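Local coordinates for pumilio domain-containing protein 7 (Caenorhabditis elegans, PDB 3V71) that binds a consensus sequence in mRNA 3' untranslated regions, modulates mRNA expression and stability, and acts redundantly in oocyte formation and early embryonic divisions, at residues A[162-175]-A[209-221]. Residues are numbered along the deposited sequence; the frame is centred on the assembly and turned at random.
Sequences TFFVHFLSSGDSLM and LLHSLMTCIVRNC
Helix 162-169, which carries Val-165 and Ser-169, runs beside helix 209-218, which carries Leu-209 and Leu-213, at 24° between like-directed axes that approach to 9.3 Å; the backbones are nearest at Ser-169 and Leu-213. Val-165 opens the apolar seam: its CG1, held anti to the backbone N (chi1 168°), lies 3.6 Å from Leu-209 CD2, the two side chains set nearly perpendicular. Thr-162 CG2 reaches the same methyl from one turn earlier. CG1 of Val-165 also meets Leu-213 CD1, which packs in addition against CB and CD1 of Leu-168. Beyond the turn at Ser-170 and Gly-171, Leu-174 continues the seam, its CD2 set 3.8 Å from Cys-216 CB and 3.9 Å from Leu-213 CG, so Leu-213 is touched from helix 162-169 and from the start of helix 173-179. Polar groups along this seam turn to their own helices: Ser-169 OG bonds to His-166 O, and Ser-212 OG to Leu-209 O at 3.0 Å, while Ser-169 CB lies against Ser-212 OG. At the far end Met-175, its chain kinked at the last two torsions, brings SD and CE against the side chain of Asn-220, with CE 3.6 Å from its CB. An alanine in place of Met-175 would remove this thioether arm and would probably open a gap beside Asn-220 CB. Behind the seam, helix 183-194 receives Phe-164 through Leu-186 and Leu-210 and Ile-217 through Ile-191. The nearest atom of the contact lies about 12 Å from the bound RNA. No hydrogen bond spans the two segments; neighbouring helices of the Pumilio array are joined here by largely apolar packing, and with no directional bond across it their register probably depends on how these side chains fit.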
loop_
_atom_site.group_PDB
_atom_site.type_symbol
_atom_site.label_atom_id
_atom_site.label_comp_id
_atom_site.label_asym_id
_atom_site.label_seq_id
_atom_site.Cartn_x
_atom_site.Cartn_y
_atom_site.Cartn_z
ATOM N N THR A 162 -10.413 -1.408 14.149
ATOM C CA THR A 162 -10.172 -2.811 14.409
ATOM C C THR A 162 -11.202 -3.638 13.641
ATOM O O THR A 162 -10.904 -4.736 13.173
ATOM C CB THR A 162 -10.268 -3.096 15.911
ATOM O OG1 THR A 162 -9.382 -2.212 16.611
ATOM C CG2 THR A 162 -9.899 -4.539 16.217
ATOM N N PHE A 163 -12.408 -3.094 13.500
ATOM C CA PHE A 163 -13.483 -3.775 12.778
ATOM C C PHE A 163 -13.023 -4.156 11.377
ATOM O O PHE A 163 -13.493 -5.145 10.798
ATOM C CB PHE A 163 -14.724 -2.882 12.673
ATOM C CG PHE A 163 -14.619 -1.838 11.606
ATOM C CD1 PHE A 163 -14.961 -2.132 10.294
ATOM C CD2 PHE A 163 -14.158 -0.565 11.905
ATOM C CE1 PHE A 163 -14.851 -1.171 9.299
ATOM C CE2 PHE A 163 -14.048 0.399 10.916
ATOM C CZ PHE A 163 -14.393 0.096 9.611
ATOM N N PHE A 164 -12.104 -3.358 10.839
ATOM C CA PHE A 164 -11.603 -3.565 9.492
ATOM C C PHE A 164 -10.573 -4.689 9.425
ATOM O O PHE A 164 -10.564 -5.496 8.487
ATOM C CB PHE A 164 -11.001 -2.281 8.944
ATOM C CG PHE A 164 -10.525 -2.409 7.536
ATOM C CD1 PHE A 164 -11.355 -2.943 6.563
ATOM C CD2 PHE A 164 -9.247 -2.010 7.180
ATOM C CE1 PHE A 164 -10.921 -3.078 5.267
ATOM C CE2 PHE A 164 -8.808 -2.142 5.882
ATOM C CZ PHE A 164 -9.647 -2.676 4.923
ATOM N N VAL A 165 -9.701 -4.731 10.426
ATOM C CA VAL A 165 -8.760 -5.833 10.579
ATOM C C VAL A 165 -9.494 -7.165 10.709
ATOM O O VAL A 165 -9.119 -8.154 10.082
ATOM C CB VAL A 165 -7.877 -5.631 11.809
ATOM C CG1 VAL A 165 -7.120 -6.908 12.128
ATOM C CG2 VAL A 165 -6.930 -4.473 11.581
ATOM N N HIS A 166 -10.542 -7.194 11.524
ATOM C CA HIS A 166 -11.341 -8.406 11.647
ATOM C C HIS A 166 -11.964 -8.766 10.309
ATOM O O HIS A 166 -12.220 -9.937 10.035
ATOM C CB HIS A 166 -12.419 -8.257 12.723
ATOM C CG HIS A 166 -11.881 -8.286 14.120
ATOM N ND1 HIS A 166 -11.131 -7.257 14.653
ATOM C CD2 HIS A 166 -11.978 -9.222 15.093
ATOM C CE1 HIS A 166 -10.795 -7.557 15.894
ATOM N NE2 HIS A 166 -11.296 -8.743 16.187
ATOM N N PHE A 167 -12.201 -7.757 9.474
ATOM C CA PHE A 167 -12.736 -7.989 8.140
ATOM C C PHE A 167 -11.725 -8.734 7.267
ATOM O O PHE A 167 -12.065 -9.717 6.607
ATOM C CB PHE A 167 -13.145 -6.670 7.485
ATOM C CG PHE A 167 -13.290 -6.755 5.990
ATOM C CD1 PHE A 167 -14.360 -7.423 5.419
ATOM C CD2 PHE A 167 -12.348 -6.167 5.155
ATOM C CE1 PHE A 167 -14.485 -7.506 4.042
ATOM C CE2 PHE A 167 -12.467 -6.249 3.781
ATOM C CZ PHE A 167 -13.537 -6.917 3.221
ATOM N N LEU A 168 -10.482 -8.267 7.276
ATOM C CA LEU A 168 -9.428 -8.898 6.493
ATOM C C LEU A 168 -9.064 -10.307 6.982
ATOM O O LEU A 168 -8.921 -11.242 6.181
ATOM C CB LEU A 168 -8.184 -8.016 6.493
ATOM C CG LEU A 168 -8.271 -6.716 5.703
ATOM C CD1 LEU A 168 -7.025 -5.887 5.942
ATOM C CD2 LEU A 168 -8.462 -7.001 4.216
ATOM N N SER A 169 -8.898 -10.451 8.296
ATOM C CA SER A 169 -8.577 -11.743 8.893
ATOM C C SER A 169 -9.667 -12.768 8.585
ATOM O O SER A 169 -9.375 -13.919 8.270
ATOM C CB SER A 169 -8.410 -11.606 10.403
ATOM O OG SER A 169 -9.647 -11.287 11.016
ATOM N N SER A 170 -10.920 -12.336 8.678
ATOM C CA SER A 170 -12.063 -13.177 8.344
ATOM C C SER A 170 -11.936 -13.753 6.941
ATOM O O SER A 170 -11.505 -13.062 6.016
ATOM C CB SER A 170 -13.354 -12.364 8.425
ATOM O OG SER A 170 -13.448 -11.451 7.336
ATOM N N GLY A 171 -12.321 -15.019 6.791
ATOM C CA GLY A 171 -12.344 -15.688 5.498
ATOM C C GLY A 171 -11.114 -15.452 4.642
ATOM O O GLY A 171 -9.983 -15.627 5.102
ATOM N N ASP A 172 -11.335 -15.066 3.389
ATOM C CA ASP A 172 -10.238 -14.707 2.496
ATOM C C ASP A 172 -10.464 -13.320 1.904
ATOM O O ASP A 172 -10.070 -13.038 0.768
ATOM C CB ASP A 172 -10.062 -15.749 1.386
ATOM C CG ASP A 172 -11.236 -15.786 0.415
ATOM O OD1 ASP A 172 -11.870 -14.729 0.192
ATOM O OD2 ASP A 172 -11.519 -16.877 -0.135
ATOM N N SER A 173 -11.120 -12.465 2.679
ATOM C CA SER A 173 -11.297 -11.082 2.288
ATOM C C SER A 173 -9.928 -10.565 1.893
ATOM O O SER A 173 -9.769 -9.866 0.892
ATOM C CB SER A 173 -11.836 -10.268 3.460
ATOM O OG SER A 173 -12.885 -10.950 4.124
ATOM N N LEU A 174 -8.935 -10.942 2.687
ATOM C CA LEU A 174 -7.564 -10.518 2.470
ATOM C C LEU A 174 -7.061 -10.871 1.072
ATOM O O LEU A 174 -6.560 -10.003 0.370
ATOM C CB LEU A 174 -6.658 -11.119 3.542
ATOM C CG LEU A 174 -5.255 -10.524 3.620
ATOM C CD1 LEU A 174 -5.236 -9.136 3.010
ATOM C CD2 LEU A 174 -4.777 -10.485 5.064
ATOM N N MET A 175 -7.196 -12.133 0.672
ATOM C CA MET A 175 -6.817 -12.561 -0.676
ATOM C C MET A 175 -7.386 -11.627 -1.729
ATOM O O MET A 175 -6.662 -11.084 -2.566
ATOM C CB MET A 175 -7.342 -13.968 -0.959
ATOM C CG MET A 175 -6.698 -15.073 -0.147
ATOM S SD MET A 175 -4.932 -15.199 -0.461
ATOM C CE MET A 175 -4.301 -14.271 0.940
ATOM N N LEU A 209 -2.763 -7.813 16.057
ATOM C CA LEU A 209 -3.640 -7.598 14.914
ATOM C C LEU A 209 -2.866 -7.864 13.640
ATOM O O LEU A 209 -3.397 -8.425 12.684
ATOM C CB LEU A 209 -4.206 -6.175 14.921
ATOM C CG LEU A 209 -5.255 -5.876 15.995
ATOM C CD1 LEU A 209 -5.388 -4.380 16.227
ATOM C CD2 LEU A 209 -6.601 -6.504 15.647
ATOM N N LEU A 210 -1.600 -7.463 13.648
ATOM C CA LEU A 210 -0.687 -7.735 12.546
ATOM C C LEU A 210 -0.516 -9.230 12.336
ATOM O O LEU A 210 -0.474 -9.708 11.204
ATOM C CB LEU A 210 0.677 -7.113 12.833
ATOM C CG LEU A 210 1.701 -7.060 11.701
ATOM C CD1 LEU A 210 1.137 -6.299 10.509
ATOM C CD2 LEU A 210 2.985 -6.412 12.197
ATOM N N HIS A 211 -0.417 -9.963 13.441
ATOM C CA HIS A 211 -0.127 -11.383 13.384
ATOM C C HIS A 211 -1.242 -12.177 12.719
ATOM O O HIS A 211 -0.976 -13.064 11.911
ATOM C CB HIS A 211 0.182 -11.952 14.773
ATOM C CG HIS A 211 0.650 -13.375 14.739
ATOM N ND1 HIS A 211 1.930 -13.728 14.364
ATOM C CD2 HIS A 211 -0.002 -14.536 14.987
ATOM C CE1 HIS A 211 2.050 -15.044 14.402
ATOM N NE2 HIS A 211 0.890 -15.558 14.771
ATOM N N SER A 212 -2.487 -11.865 13.064
ATOM C CA SER A 212 -3.629 -12.568 12.483
ATOM C C SER A 212 -3.710 -12.246 11.002
ATOM O O SER A 212 -4.143 -13.065 10.192
ATOM C CB SER A 212 -4.932 -12.164 13.171
ATOM O OG SER A 212 -5.238 -10.804 12.913
ATOM N N LEU A 213 -3.290 -11.035 10.657
ATOM C CA LEU A 213 -3.237 -10.615 9.272
ATOM C C LEU A 213 -2.101 -11.331 8.568
ATOM O O LEU A 213 -2.299 -11.983 7.540
ATOM C CB LEU A 213 -2.987 -9.118 9.209
ATOM C CG LEU A 213 -3.888 -8.391 8.223
ATOM C CD1 LEU A 213 -5.060 -7.777 8.981
ATOM C CD2 LEU A 213 -3.093 -7.342 7.446
ATOM N N MET A 214 -0.911 -11.195 9.141
ATOM C CA MET A 214 0.307 -11.790 8.609
ATOM C C MET A 214 0.204 -13.288 8.391
ATOM O O MET A 214 0.901 -13.850 7.553
ATOM C CB MET A 214 1.472 -11.488 9.538
ATOM C CG MET A 214 1.938 -10.051 9.451
ATOM S SD MET A 214 2.292 -9.613 7.736
ATOM C CE MET A 214 3.297 -11.014 7.244
ATOM N N THR A 215 -0.670 -13.930 9.157
ATOM C CA THR A 215 -0.893 -15.364 9.037
ATOM C C THR A 215 -1.527 -15.726 7.697
ATOM O O THR A 215 -1.067 -16.640 7.024
ATOM C CB THR A 215 -1.765 -15.885 10.193
ATOM O OG1 THR A 215 -1.165 -15.507 11.436
ATOM C CG2 THR A 215 -1.901 -17.401 10.132
ATOM N N CYS A 216 -2.582 -15.008 7.317
ATOM C CA CYS A 216 -3.225 -15.203 6.017
ATOM C C CYS A 216 -2.194 -15.037 4.918
ATOM O O CYS A 216 -2.143 -15.819 3.969
ATOM C CB CYS A 216 -4.348 -14.181 5.799
ATOM S SG CYS A 216 -5.572 -14.060 7.138
ATOM N N ILE A 217 -1.371 -14.005 5.066
ATOM C CA ILE A 217 -0.368 -13.655 4.071
ATOM C C ILE A 217 0.654 -14.764 3.866
ATOM O O ILE A 217 0.964 -15.135 2.730
ATOM C CB ILE A 217 0.362 -12.357 4.471
ATOM C CG1 ILE A 217 -0.503 -11.136 4.151
ATOM C CG2 ILE A 217 1.686 -12.242 3.755
ATOM C CD1 ILE A 217 0.121 -9.832 4.578
ATOM N N VAL A 218 1.179 -15.280 4.973
ATOM C CA VAL A 218 2.166 -16.350 4.942
ATOM C C VAL A 218 1.574 -17.627 4.352
ATOM O O VAL A 218 2.215 -18.319 3.564
ATOM C CB VAL A 218 2.698 -16.647 6.354
ATOM C CG1 VAL A 218 3.304 -18.040 6.411
ATOM C CG2 VAL A 218 3.710 -15.609 6.769
ATOM N N ARG A 219 0.340 -17.928 4.730
ATOM C CA ARG A 219 -0.304 -19.162 4.320
ATOM C C ARG A 219 -0.767 -19.125 2.869
ATOM O O ARG A 219 -1.368 -20.073 2.371
ATOM C CB ARG A 219 -1.457 -19.497 5.268
ATOM C CG ARG A 219 -0.979 -19.754 6.693
ATOM C CD ARG A 219 -2.104 -20.193 7.621
ATOM N NE ARG A 219 -1.577 -20.788 8.850
ATOM C CZ ARG A 219 -2.326 -21.202 9.869
ATOM N NH1 ARG A 219 -3.647 -21.083 9.821
ATOM N NH2 ARG A 219 -1.751 -21.732 10.941
ATOM N N ASN A 220 -0.464 -18.036 2.179
ATOM C CA ASN A 220 -0.805 -17.922 0.770
ATOM C C ASN A 220 0.345 -17.340 -0.019
ATOM O O ASN A 220 0.200 -16.994 -1.189
ATOM C CB ASN A 220 -2.045 -17.060 0.587
ATOM C CG ASN A 220 -3.304 -17.765 1.020
ATOM O OD1 ASN A 220 -4.002 -17.315 1.927
ATOM N ND2 ASN A 220 -3.609 -18.878 0.366
ATOM N N CYS A 221 1.494 -17.244 0.631
ATOM C CA CYS A 221 2.657 -16.604 0.040
ATOM C C CYS A 221 2.867 -16.924 -1.442
ATOM O O CYS A 221 3.093 -16.018 -2.248
ATOM C CB CYS A 221 3.906 -16.969 0.826
ATOM S SG CYS A 221 5.363 -16.065 0.291
#